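Local coordinates for protein tartronate semialdehyde reductase (Salmonella typhimurium, PDB 1VPD) that probably reduces tartronate semialdehyde to D-glycerate with NADH or NADPH, the closing step in the breakdown of galactarate, at residues D63-M68 with N83-G88; E77-E82 with R107-A112; I181-I186 with A263-M268. All blocks are in the same frame, centred on the assembly; numbering follows the deposited sequence. Where two conformers were deposited one is given.

Following the chain from the N terminus illustrates how a local crossing and a more distant closure combine in a two-domain enzyme. Contact 1 closes the loop from strand 64-67 to the helical turn at 85-88. Before it closes, contact 2 has opened on helix 72-80, to close later on helix 103-114; the two therefore cross along the chain. They also touch, with probable backbone hydrogen bonds from Ile85 N to Val78 O and Ile86 N to Ala79 O, and both belong to the Rossmann-type domain. Contact 3 follows in series, joining helices 170-198 and 260-274 of the helical C-terminal domain; its centre lies about 34 Å from that of contact 1.

Contact 1 (D63-M68 with N83-G88); sequences DVIITM and NGIIEG
A beta-alpha-beta crossover of the Rossmann-type fold holds this contact, in which Ile65 and Thr67 of strand 64-67 meet Ile85 of the short helical turn at 85-88. The chain leaves the strand, runs through helix 72-80 and this turn, and returns as the neighbouring parallel strand 94-97; the turn packs back onto the strand from which the connection started. Residues alternate along a strand, and here the alternation is plain: Ile65 and Thr67 direct their side chains at Ile85, while Ile66 between them points away.

Ile65 and Ile85 lie alongside one another and run in opposite directions, each presenting its branch methyl to the other's terminal methyl. Ile65 CD1 is 4.0 Å from Ile85 CG2, and in the reciprocal pair Ile65 CG2 is 4.0 Å from Ile85 CD1. Thr67 instead meets Ile85 tip to tip, its CG2 standing 4.1 Å from Ile85 CD1, so that Ile85 CD1 touches both strand residues. The chi1 of Thr67, 45°, explains the division of labour: OG1 lies between the backbone N and the carbonyl carbon, where it hydrogen-bonds Asp97 OD1, and CG2 is left to face the isoleucine. The polar atom is thus satisfied inside an apolar contact.

Within 83-88 the turn is held by backbone bonds such as Glu87 N to Gly84 O, 3.0 Å, and by a weak bond of 2.9 Å from Asn83 N to Glu87 OE1.

Strand 64-67 runs between strands 7-11 and 94-97. Ile65 touches Ile11, a residue predicted to belong to the NAD(+) site, and shares Ala59 of helix 55-61 with Ile85, while Leu95 of strand 94-97 is touched by both Thr67 and Ile85.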
ATOM      1  N   ASP A  63       7.600   9.833  20.039  1.00 22.31           N
ATOM      2  CA  ASP A  63       8.962   9.968  19.502  1.00 22.93           C
ATOM      3  C   ASP A  63       9.072   9.370  18.108  1.00 21.22           C
ATOM      4  O   ASP A  63      10.066   9.586  17.421  1.00 20.08           O
ATOM      5  CB  ASP A  63       9.975   9.213  20.365  0.60 23.60           C
ATOM      6  CG  ASP A  63      10.174   9.826  21.740  0.60 25.76           C
ATOM      7  OD1 ASP A  63      10.112  11.068  21.884  0.60 27.12           O
ATOM      8  OD2 ASP A  63      10.423   9.105  22.724  0.60 27.94           O
ATOM      9  N   VAL A  64       8.088   8.552  17.755  1.00 19.98           N
ATOM     10  CA  VAL A  64       8.007   7.944  16.417  1.00 19.08           C
ATOM     11  C   VAL A  64       6.550   7.951  15.976  1.00 18.54           C
ATOM     12  O   VAL A  64       5.637   7.708  16.779  1.00 18.23           O
ATOM     13  CB  VAL A  64       8.618   6.517  16.381  1.00 19.31           C
ATOM     14  CG1 VAL A  64       7.868   5.568  17.308  1.00 19.97           C
ATOM     15  CG2 VAL A  64       8.654   5.962  14.936  1.00 19.98           C
ATOM     16  N   ILE A  65       6.326   8.246  14.699  1.00 17.52           N
ATOM     17  CA  ILE A  65       4.985   8.358  14.148  1.00 17.43           C
ATOM     18  C   ILE A  65       4.982   7.580  12.845  1.00 16.64           C
ATOM     19  O   ILE A  65       5.869   7.774  12.019  1.00 16.42           O
ATOM     20  CB  ILE A  65       4.620   9.825  13.849  1.00 17.79           C
ATOM     21  CG1 ILE A  65       4.656  10.663  15.129  1.00 19.38           C
ATOM     22  CG2 ILE A  65       3.225   9.925  13.242  1.00 17.90           C
ATOM     23  CD1 ILE A  65       5.474  11.889  15.007  1.00 23.30           C
ATOM     24  N   ILE A  66       4.012   6.696  12.694  1.00 15.60           N
ATOM     25  CA  ILE A  66       3.735   6.034  11.406  1.00 15.44           C
ATOM     26  C   ILE A  66       2.606   6.757  10.672  1.00 15.47           C
ATOM     27  O   ILE A  66       1.586   7.085  11.269  1.00 15.27           O
ATOM     28  CB  ILE A  66       3.353   4.554  11.657  1.00 15.94           C
ATOM     29  CG1 ILE A  66       4.555   3.776  12.181  1.00 16.51           C
ATOM     30  CG2 ILE A  66       2.739   3.889  10.396  1.00 15.45           C
ATOM     31  CD1 ILE A  66       4.165   2.492  12.882  1.00 18.40           C
ATOM     32  N   THR A  67       2.774   6.986   9.363  1.00 14.79           N
ATOM     33  CA  THR A  67       1.666   7.452   8.516  1.00 14.58           C
ATOM     34  C   THR A  67       1.340   6.358   7.514  1.00 14.67           C
ATOM     35  O   THR A  67       2.237   5.684   7.032  1.00 15.47           O
ATOM     36  CB  THR A  67       1.986   8.751   7.775  1.00 14.44           C
ATOM     37  OG1 THR A  67       3.308   8.703   7.199  1.00 13.78           O
ATOM     38  CG2 THR A  67       2.014   9.940   8.745  1.00 16.35           C
HETATM   39  N   MSE A  68       0.055   6.169   7.243  1.00 15.20           N
HETATM   40  CA  MSE A  68      -0.412   5.235   6.220  1.00 16.01           C
HETATM   41  C   MSE A  68      -1.527   5.954   5.475  1.00 15.86           C
HETATM   42  O   MSE A  68      -2.697   5.882   5.852  1.00 15.98           O
HETATM   43  CB  MSE A  68      -0.868   3.908   6.839  1.00 17.20           C
HETATM   44  CG  MSE A  68      -1.450   2.848   5.870  1.00 20.72           C
HETATM   45 SE   MSE A  68      -0.409   2.663   4.314  0.82 31.47          SE
HETATM   46  CE  MSE A  68       0.440   1.032   4.635  1.00 28.39           C
ATOM     47  N   ASN A  83      -0.999  22.490  11.506  1.00 24.49           N
ATOM     48  CA  ASN A  83      -1.218  21.474  12.523  1.00 23.39           C
ATOM     49  C   ASN A  83      -0.637  20.113  12.152  1.00 21.42           C
ATOM     50  O   ASN A  83      -1.126  19.090  12.589  1.00 20.45           O
ATOM     51  CB  ASN A  83      -2.709  21.366  12.856  1.00 23.98           C
ATOM     52  CG  ASN A  83      -3.205  22.587  13.595  1.00 26.53           C
ATOM     53  OD1 ASN A  83      -2.511  23.098  14.472  1.00 28.16           O
ATOM     54  ND2 ASN A  83      -4.385  23.078  13.226  1.00 28.93           N
ATOM     55  N   GLY A  84       0.443  20.127  11.377  1.00 20.00           N
ATOM     56  CA  GLY A  84       1.078  18.899  10.939  1.00 19.20           C
ATOM     57  C   GLY A  84       2.178  18.443  11.872  1.00 18.73           C
ATOM     58  O   GLY A  84       2.517  19.123  12.844  1.00 18.49           O
ATOM     59  N   ILE A  85       2.753  17.289  11.560  1.00 17.72           N
ATOM     60  CA  ILE A  85       3.797  16.682  12.364  1.00 18.12           C
ATOM     61  C   ILE A  85       4.930  17.667  12.642  1.00 18.94           C
ATOM     62  O   ILE A  85       5.413  17.757  13.770  1.00 18.56           O
ATOM     63  CB  ILE A  85       4.345  15.412  11.671  1.00 18.07           C
ATOM     64  CG1 ILE A  85       3.264  14.330  11.653  1.00 17.75           C
ATOM     65  CG2 ILE A  85       5.607  14.909  12.356  1.00 17.77           C
ATOM     66  CD1 ILE A  85       3.619  13.104  10.803  1.00 19.03           C
ATOM     67  N   ILE A  86       5.333  18.409  11.619  1.00 19.16           N
ATOM     68  CA  ILE A  86       6.490  19.275  11.719  1.00 20.13           C
ATOM     69  C   ILE A  86       6.295  20.378  12.770  1.00 20.55           C
ATOM     70  O   ILE A  86       7.279  20.859  13.333  1.00 21.46           O
ATOM     71  CB  ILE A  86       6.866  19.858  10.344  1.00 20.32           C
ATOM     72  CG1 ILE A  86       8.318  20.373  10.360  1.00 21.39           C
ATOM     73  CG2 ILE A  86       5.893  20.948   9.912  1.00 21.01           C
ATOM     74  CD1 ILE A  86       8.850  20.697   8.959  1.00 23.18           C
ATOM     75  N   GLU A  87       5.046  20.762  13.028  1.00 20.68           N
ATOM     76  CA  GLU A  87       4.749  21.811  14.014  1.00 21.45           C
ATOM     77  C   GLU A  87       4.809  21.307  15.459  1.00 21.34           C
ATOM     78  O   GLU A  87       4.886  22.130  16.393  1.00 21.63           O
ATOM     79  CB  GLU A  87       3.385  22.452  13.713  1.00 22.00           C
ATOM     80  CG  GLU A  87       3.313  23.112  12.339  1.00 23.96           C
ATOM     81  CD  GLU A  87       2.013  23.857  12.065  1.00 28.26           C
ATOM     82  OE1 GLU A  87       1.092  23.838  12.901  1.00 29.90           O
ATOM     83  OE2 GLU A  87       1.913  24.487  10.987  1.00 32.04           O
ATOM     84  N   GLY A  88       4.773  19.986  15.666  1.00 20.63           N
ATOM     85  CA  GLY A  88       4.828  19.408  16.997  1.00 21.05           C
ATOM     86  C   GLY A  88       6.049  18.563  17.329  1.00 21.32           C
ATOM     87  O   GLY A  88       6.281  18.214  18.494  1.00 21.59           O
TER

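Contact 2 (E77-E82 with R107-A112); sequences EVALGE and REISDA
Leu80 straddles Ala112 with the two methyls of its fork, while one turn further back in helix 103-114 Ile109 turns its branch methyl to Ala79. The fork is nearly symmetrical about the alanine: Leu80 CD1 and Leu80 CD2 each lie 3.9 Å from Ala112 CB. The CB atoms of both residues head across the interface, so the alanine methyl comes up against the broad end of the leucine. A chi1 of -52° swings Leu80 CG anti to its carbonyl carbon and carries the fork over to the other helix.

Ile109 approaches differently. Its CB is not aimed squarely at helix 72-80, and contact is made through its two branches, CG2 and CG1. CG2, anti to the backbone N, meets Ala79 CB at 4.2 Å, whereas CG1 gives a looser approach of 4.5 Å to Leu80 CD1. The backbones come nearest here, with Ala79 CA and Ile109 CA 7.7 Å apart, consistent with the small alanine side chain. No hydrogen bond spans the two segments, and the packing is wholly apolar. A charged pair lies beside it, however: Glu108 OE1 forms a salt bridge with Lys76 NZ, linking the same two helices.

The contact thus joins neighbouring helices of the Rossmann-type domain near the end of helix 72-80, beyond which Gly81 departs from helical geometry. Ile109 also rests on Val75 of helix 72-80 and on Met120 of strand 119-126, placing it between helix and sheet, and Leu80 reaches Ile86 in the turn at 85-88.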
ATOM      1  N   GLU A  77       0.453  17.121   3.551  1.00 19.98           N
ATOM      2  CA  GLU A  77      -0.452  17.885   4.432  1.00 20.91           C
ATOM      3  C   GLU A  77      -0.295  17.449   5.903  1.00 19.82           C
ATOM      4  O   GLU A  77      -0.176  18.287   6.796  1.00 19.33           O
ATOM      5  CB  GLU A  77      -1.914  17.780   3.990  0.53 21.73           C
ATOM      6  CG  GLU A  77      -2.877  18.663   4.790  0.53 23.83           C
ATOM      7  CD  GLU A  77      -2.549  20.151   4.733  0.53 26.89           C
ATOM      8  OE1 GLU A  77      -1.915  20.617   3.770  0.53 28.17           O
ATOM      9  OE2 GLU A  77      -2.936  20.877   5.665  0.53 30.85           O
ATOM     10  N   VAL A  78      -0.262  16.146   6.152  1.00 17.98           N
ATOM     11  CA  VAL A  78      -0.131  15.626   7.502  1.00 17.92           C
ATOM     12  C   VAL A  78       1.257  15.924   8.108  1.00 17.28           C
ATOM     13  O   VAL A  78       1.373  16.265   9.298  1.00 17.25           O
ATOM     14  CB  VAL A  78      -0.444  14.110   7.542  1.00 17.69           C
ATOM     15  CG1 VAL A  78       0.070  13.459   8.818  1.00 18.06           C
ATOM     16  CG2 VAL A  78      -1.947  13.873   7.391  1.00 18.65           C
ATOM     17  N   ALA A  79       2.298  15.795   7.299  1.00 16.74           N
ATOM     18  CA  ALA A  79       3.662  15.926   7.792  1.00 16.91           C
ATOM     19  C   ALA A  79       4.098  17.378   7.906  1.00 17.40           C
ATOM     20  O   ALA A  79       4.802  17.734   8.860  1.00 17.84           O
ATOM     21  CB  ALA A  79       4.641  15.141   6.903  1.00 17.06           C
ATOM     22  N   LEU A  80       3.697  18.208   6.942  1.00 17.64           N
ATOM     23  CA  LEU A  80       4.258  19.553   6.774  1.00 18.91           C
ATOM     24  C   LEU A  80       3.265  20.692   6.898  1.00 19.95           C
ATOM     25  O   LEU A  80       3.662  21.852   7.010  1.00 21.11           O
ATOM     26  CB  LEU A  80       4.943  19.663   5.403  1.00 18.91           C
ATOM     27  CG  LEU A  80       5.961  18.587   5.054  1.00 18.58           C
ATOM     28  CD1 LEU A  80       6.554  18.897   3.698  1.00 18.96           C
ATOM     29  CD2 LEU A  80       7.045  18.511   6.111  1.00 19.36           C
ATOM     30  N   GLY A  81       1.984  20.373   6.897  1.00 21.49           N
ATOM     31  CA  GLY A  81       0.939  21.372   6.760  1.00 22.63           C
ATOM     32  C   GLY A  81       0.566  21.977   8.096  1.00 23.90           C
ATOM     33  O   GLY A  81       1.202  21.719   9.110  1.00 23.02           O
ATOM     34  N   GLU A  82      -0.473  22.802   8.073  1.00 25.89           N
ATOM     35  CA  GLU A  82      -0.980  23.428   9.286  1.00 27.43           C
ATOM     36  C   GLU A  82      -1.413  22.340  10.256  1.00 26.09           C
ATOM     37  O   GLU A  82      -2.107  21.389   9.881  1.00 25.90           O
ATOM     38  CB  GLU A  82      -2.175  24.337   8.934  0.52 28.33           C
ATOM     39  CG  GLU A  82      -2.998  24.848  10.116  0.52 31.01           C
ATOM     40  CD  GLU A  82      -4.334  25.455   9.697  0.52 34.29           C
ATOM     41  OE1 GLU A  82      -4.564  25.669   8.486  0.52 35.89           O
ATOM     42  OE2 GLU A  82      -5.161  25.719  10.592  0.52 36.16           O
ATOM     43  N   ARG A 107      11.629  12.025  -0.808  1.00 16.76           N
ATOM     44  CA  ARG A 107      12.882  12.789  -0.644  1.00 18.06           C
ATOM     45  C   ARG A 107      12.623  14.253  -0.283  1.00 17.79           C
ATOM     46  O   ARG A 107      13.299  14.811   0.600  1.00 17.76           O
ATOM     47  CB  ARG A 107      13.739  12.716  -1.922  0.52 18.54           C
ATOM     48  CG  ARG A 107      14.333  11.344  -2.209  0.52 21.33           C
ATOM     49  CD  ARG A 107      15.393  11.317  -3.352  0.52 24.52           C
ATOM     50  NE  ARG A 107      14.857  11.819  -4.622  0.52 26.84           N
ATOM     51  CZ  ARG A 107      14.417  11.084  -5.647  0.52 28.57           C
ATOM     52  NH1 ARG A 107      14.443   9.749  -5.612  0.52 29.17           N
ATOM     53  NH2 ARG A 107      13.951  11.702  -6.736  0.52 28.13           N
ATOM     54  N   GLU A 108      11.616  14.853  -0.909  1.00 17.39           N
ATOM     55  CA  GLU A 108      11.214  16.228  -0.611  1.00 18.23           C
ATOM     56  C   GLU A 108      10.728  16.402   0.826  1.00 17.35           C
ATOM     57  O   GLU A 108      11.116  17.354   1.523  1.00 17.28           O
ATOM     58  CB  GLU A 108      10.097  16.681  -1.548  1.00 19.49           C
ATOM     59  CG  GLU A 108      10.570  16.971  -2.951  1.00 24.20           C
ATOM     60  CD  GLU A 108       9.430  17.288  -3.914  1.00 28.93           C
ATOM     61  OE1 GLU A 108       8.264  16.823  -3.735  1.00 31.60           O
ATOM     62  OE2 GLU A 108       9.723  18.002  -4.876  1.00 33.33           O
ATOM     63  N   ILE A 109       9.864  15.493   1.259  1.00 16.13           N
ATOM     64  CA  ILE A 109       9.306  15.537   2.602  1.00 15.98           C
ATOM     65  C   ILE A 109      10.439  15.277   3.611  1.00 15.94           C
ATOM     66  O   ILE A 109      10.528  15.947   4.649  1.00 16.49           O
ATOM     67  CB  ILE A 109       8.186  14.486   2.758  1.00 15.70           C
ATOM     68  CG1 ILE A 109       7.000  14.850   1.845  1.00 16.59           C
ATOM     69  CG2 ILE A 109       7.738  14.418   4.217  1.00 16.90           C
ATOM     70  CD1 ILE A 109       6.060  13.701   1.587  1.00 17.93           C
ATOM     71  N   SER A 110      11.304  14.317   3.307  1.00 15.46           N
ATOM     72  CA  SER A 110      12.459  14.039   4.173  1.00 16.23           C
ATOM     73  C   SER A 110      13.346  15.281   4.357  1.00 16.88           C
ATOM     74  O   SER A 110      13.795  15.588   5.478  1.00 16.89           O
ATOM     75  CB  SER A 110      13.278  12.886   3.603  1.00 16.42           C
ATOM     76  OG  SER A 110      14.426  12.623   4.406  1.00 17.95           O
ATOM     77  N   ASP A 111      13.610  15.992   3.272  1.00 17.38           N
ATOM     78  CA  ASP A 111      14.468  17.188   3.340  1.00 18.40           C
ATOM     79  C   ASP A 111      13.815  18.275   4.175  1.00 18.43           C
ATOM     80  O   ASP A 111      14.493  18.949   4.965  1.00 18.86           O
ATOM     81  CB  ASP A 111      14.767  17.742   1.948  1.00 18.98           C
ATOM     82  CG  ASP A 111      15.774  16.909   1.190  1.00 21.63           C
ATOM     83  OD1 ASP A 111      16.468  16.064   1.790  1.00 23.60           O
ATOM     84  OD2 ASP A 111      15.925  17.042  -0.042  1.00 25.52           O
ATOM     85  N   ALA A 112      12.501  18.435   4.027  1.00 17.81           N
ATOM     86  CA  ALA A 112      11.773  19.434   4.804  1.00 18.26           C
ATOM     87  C   ALA A 112      11.806  19.089   6.297  1.00 18.26           C
ATOM     88  O   ALA A 112      12.003  19.982   7.131  1.00 18.69           O
ATOM     89  CB  ALA A 112      10.348  19.557   4.331  1.00 18.23           C
TER

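Contact 3 (I181-I186 with A263-M268); sequences IVALNI and AAVMEM
Val265 of helix 260-274 packs against Ala183 and Leu184 of the long helix 170-198, in a helix-to-helix contact of the all-helical C-terminal domain, a domain of the 3-hydroxyisobutyrate dehydrogenase family, related to the C-terminal domain of 6-phosphogluconate dehydrogenase. It is a worked example of how one branched side chain can serve two successive residues of a helix distant in sequence: 76 residues, more than half of them helical and none in a strand, separate the two segments.

The interaction across the segments is apolar throughout. Val265 directs its side chain at helix 170-198 and divides its two methyls between successive residues there. Its chi1 of 172° sets CG1 anti to the backbone N and CG2 anti to the carbonyl carbon, so the methyls spread to different targets, CG1 to Ala183 and CG2 to Leu184. Leu184 starts from a CB that does not head straight for the other helix, but the far end of its side chain bends in and meets the valine at a slant. Leu184 has two conformers, and in the one described here its CD2 is 3.5 Å from Val265 CG2, closer than carbon atoms usually pack, so the exact closeness is doubtful. The backbones approach most nearly at the same place, with Leu184 CA and Val265 CA 7.1 Å apart.

No hydrogen bond crosses between the segments; within helix 170-198, Asn185 N reaches Ile181 O at 2.8 Å, and Ile186 O accepts a bond from Ser190 OG.

Packing beyond the pair extends the interface. Ala183 touches His241 of helix 238-255 and Met269 of helix 260-274, and Leu184 touches Leu261 and Thr262. Lys175, the predicted active-site residue, lies on helix 170-198 too, its side chain about 10 Å from that of Ala183. Through its other methyl, Val265 CG1, the valine stands 4.2 Å from Ala183 CB.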
ATOM      1  N   ILE A 181       4.695  -5.427 -10.691  1.00 10.38           N
ATOM      2  CA  ILE A 181       4.461  -6.871 -10.664  1.00 10.36           C
ATOM      3  C   ILE A 181       3.009  -7.197 -10.292  1.00 10.34           C
ATOM      4  O   ILE A 181       2.383  -8.045 -10.914  1.00 11.05           O
ATOM      5  CB  ILE A 181       5.452  -7.589  -9.731  1.00 10.83           C
ATOM      6  CG1 ILE A 181       6.820  -7.645 -10.417  1.00 11.01           C
ATOM      7  CG2 ILE A 181       4.967  -9.003  -9.426  1.00 11.18           C
ATOM      8  CD1 ILE A 181       7.968  -7.915  -9.435  1.00 12.16           C
ATOM      9  N   VAL A 182       2.470  -6.543  -9.278  1.00 10.52           N
ATOM     10  CA  VAL A 182       1.120  -6.870  -8.855  1.00 10.44           C
ATOM     11  C   VAL A 182       0.114  -6.599  -9.978  1.00 11.04           C
ATOM     12  O   VAL A 182      -0.748  -7.439 -10.262  1.00 11.12           O
ATOM     13  CB  VAL A 182       0.742  -6.144  -7.558  1.00 10.67           C
ATOM     14  CG1 VAL A 182      -0.721  -6.386  -7.211  1.00 10.60           C
ATOM     15  CG2 VAL A 182       1.633  -6.622  -6.396  1.00 11.28           C
ATOM     16  N   ALA A 183       0.207  -5.430 -10.612  1.00 11.25           N
ATOM     17  CA  ALA A 183      -0.713  -5.094 -11.692  1.00 11.39           C
ATOM     18  C   ALA A 183      -0.614  -6.109 -12.813  1.00 11.00           C
ATOM     19  O   ALA A 183      -1.631  -6.578 -13.298  1.00 10.79           O
ATOM     20  CB  ALA A 183      -0.473  -3.714 -12.229  1.00 12.03           C
ATOM     21  N   LEU A 184       0.613  -6.435 -13.227  1.00 10.47           N
ATOM     22  CA  LEU A 184       0.805  -7.345 -14.354  1.00 10.66           C
ATOM     23  C   LEU A 184       0.397  -8.778 -14.009  1.00 10.50           C
ATOM     24  O   LEU A 184      -0.160  -9.459 -14.845  1.00 10.38           O
ATOM     25  CB  LEU A 184       2.249  -7.280 -14.857  0.64 10.97           C
ATOM     26  CG  LEU A 184       2.614  -5.916 -15.466  0.64 11.57           C
ATOM     27  CD1 LEU A 184       4.079  -5.850 -15.828  0.64 13.00           C
ATOM     28  CD2 LEU A 184       1.767  -5.639 -16.707  0.64 13.66           C
ATOM     29  N   ASN A 185       0.644  -9.232 -12.783  1.00 10.50           N
ATOM     30  CA  ASN A 185       0.261 -10.580 -12.373  1.00 10.39           C
ATOM     31  C   ASN A 185      -1.263 -10.698 -12.373  1.00 10.85           C
ATOM     32  O   ASN A 185      -1.794 -11.737 -12.755  1.00 11.42           O
ATOM     33  CB  ASN A 185       0.798 -10.948 -10.995  1.00 10.33           C
ATOM     34  CG  ASN A 185       2.300 -11.283 -10.991  1.00 10.67           C
ATOM     35  OD1 ASN A 185       3.017 -11.085 -12.001  1.00 11.37           O
ATOM     36  ND2 ASN A 185       2.783 -11.829  -9.841  1.00 11.17           N
ATOM     37  N   ILE A 186      -1.966  -9.637 -11.957  1.00 10.73           N
ATOM     38  CA  ILE A 186      -3.418  -9.646 -11.993  1.00 10.39           C
ATOM     39  C   ILE A 186      -3.920  -9.649 -13.438  1.00 10.81           C
ATOM     40  O   ILE A 186      -4.824 -10.421 -13.795  1.00 10.83           O
ATOM     41  CB  ILE A 186      -4.037  -8.451 -11.219  1.00 10.81           C
ATOM     42  CG1 ILE A 186      -3.756  -8.570  -9.726  1.00 11.83           C
ATOM     43  CG2 ILE A 186      -5.548  -8.384 -11.461  1.00 11.10           C
ATOM     44  CD1 ILE A 186      -4.119  -7.302  -8.957  1.00 11.50           C
ATOM     45  N   ALA A 263       2.744   0.253 -19.094  1.00  9.94           N
ATOM     46  CA  ALA A 263       2.081   1.275 -19.910  1.00 10.06           C
ATOM     47  C   ALA A 263       0.763   0.741 -20.474  1.00 10.26           C
ATOM     48  O   ALA A 263      -0.260   1.447 -20.461  1.00 10.50           O
ATOM     49  CB  ALA A 263       2.978   1.770 -20.997  1.00 10.25           C
ATOM     50  N   ALA A 264       0.762  -0.507 -20.932  1.00 10.46           N
ATOM     51  CA  ALA A 264      -0.469  -1.130 -21.439  1.00 10.54           C
ATOM     52  C   ALA A 264      -1.508  -1.314 -20.348  1.00 10.37           C
ATOM     53  O   ALA A 264      -2.686  -0.970 -20.550  1.00 10.22           O
ATOM     54  CB  ALA A 264      -0.181  -2.458 -22.116  1.00 11.16           C
ATOM     55  N   VAL A 265      -1.107  -1.841 -19.199  1.00 10.29           N
ATOM     56  CA  VAL A 265      -2.087  -2.071 -18.121  1.00 10.83           C
ATOM     57  C   VAL A 265      -2.630  -0.748 -17.561  1.00 10.73           C
ATOM     58  O   VAL A 265      -3.807  -0.662 -17.204  1.00 10.53           O
ATOM     59  CB  VAL A 265      -1.523  -3.008 -17.052  1.00 10.62           C
ATOM     60  CG1 VAL A 265      -2.450  -3.092 -15.857  1.00 11.94           C
ATOM     61  CG2 VAL A 265      -1.297  -4.373 -17.665  1.00 11.18           C
HETATM   62  N   MSE A 266      -1.815   0.296 -17.568  1.00 10.47           N
HETATM   63  CA  MSE A 266      -2.292   1.631 -17.228  1.00 10.39           C
HETATM   64  C   MSE A 266      -3.472   2.061 -18.096  1.00 10.15           C
HETATM   65  O   MSE A 266      -4.469   2.564 -17.557  1.00 10.21           O
HETATM   66  CB  MSE A 266      -1.181   2.677 -17.293  1.00 10.25           C
HETATM   67  CG  MSE A 266      -1.659   4.114 -17.254  1.00 11.40           C
HETATM   68 SE   MSE A 266      -2.560   4.543 -15.550  0.86 15.86          SE
HETATM   69  CE  MSE A 266      -1.250   5.807 -14.874  1.00 16.47           C
ATOM     70  N   GLU A 267      -3.398   1.828 -19.403  1.00 10.13           N
ATOM     71  CA  GLU A 267      -4.496   2.203 -20.283  1.00 10.49           C
ATOM     72  C   GLU A 267      -5.728   1.353 -19.994  1.00 10.67           C
ATOM     73  O   GLU A 267      -6.853   1.860 -20.097  1.00 11.04           O
ATOM     74  CB  GLU A 267      -4.088   2.134 -21.754  1.00 11.09           C
ATOM     75  CG  GLU A 267      -2.951   3.117 -22.115  1.00 11.44           C
ATOM     76  CD  GLU A 267      -3.215   4.545 -21.676  1.00 12.38           C
ATOM     77  OE1 GLU A 267      -4.301   5.073 -22.028  1.00 10.70           O
ATOM     78  OE2 GLU A 267      -2.331   5.137 -20.987  1.00 12.30           O
HETATM   79  N   MSE A 268      -5.536   0.085 -19.647  1.00 10.62           N
HETATM   80  CA  MSE A 268      -6.652  -0.764 -19.218  1.00 10.35           C
HETATM   81  C   MSE A 268      -7.330  -0.183 -17.969  1.00 10.71           C
HETATM   82  O   MSE A 268      -8.584  -0.143 -17.880  1.00 11.33           O
HETATM   83  CB  MSE A 268      -6.197  -2.201 -18.909  1.00 11.29           C
HETATM   84  CG  MSE A 268      -5.547  -2.907 -20.082  1.00 11.47           C
HETATM   85 SE   MSE A 268      -5.051  -4.709 -19.563  0.85 15.85          SE
HETATM   86  CE  MSE A 268      -3.908  -5.038 -21.109  1.00 14.77           C
TER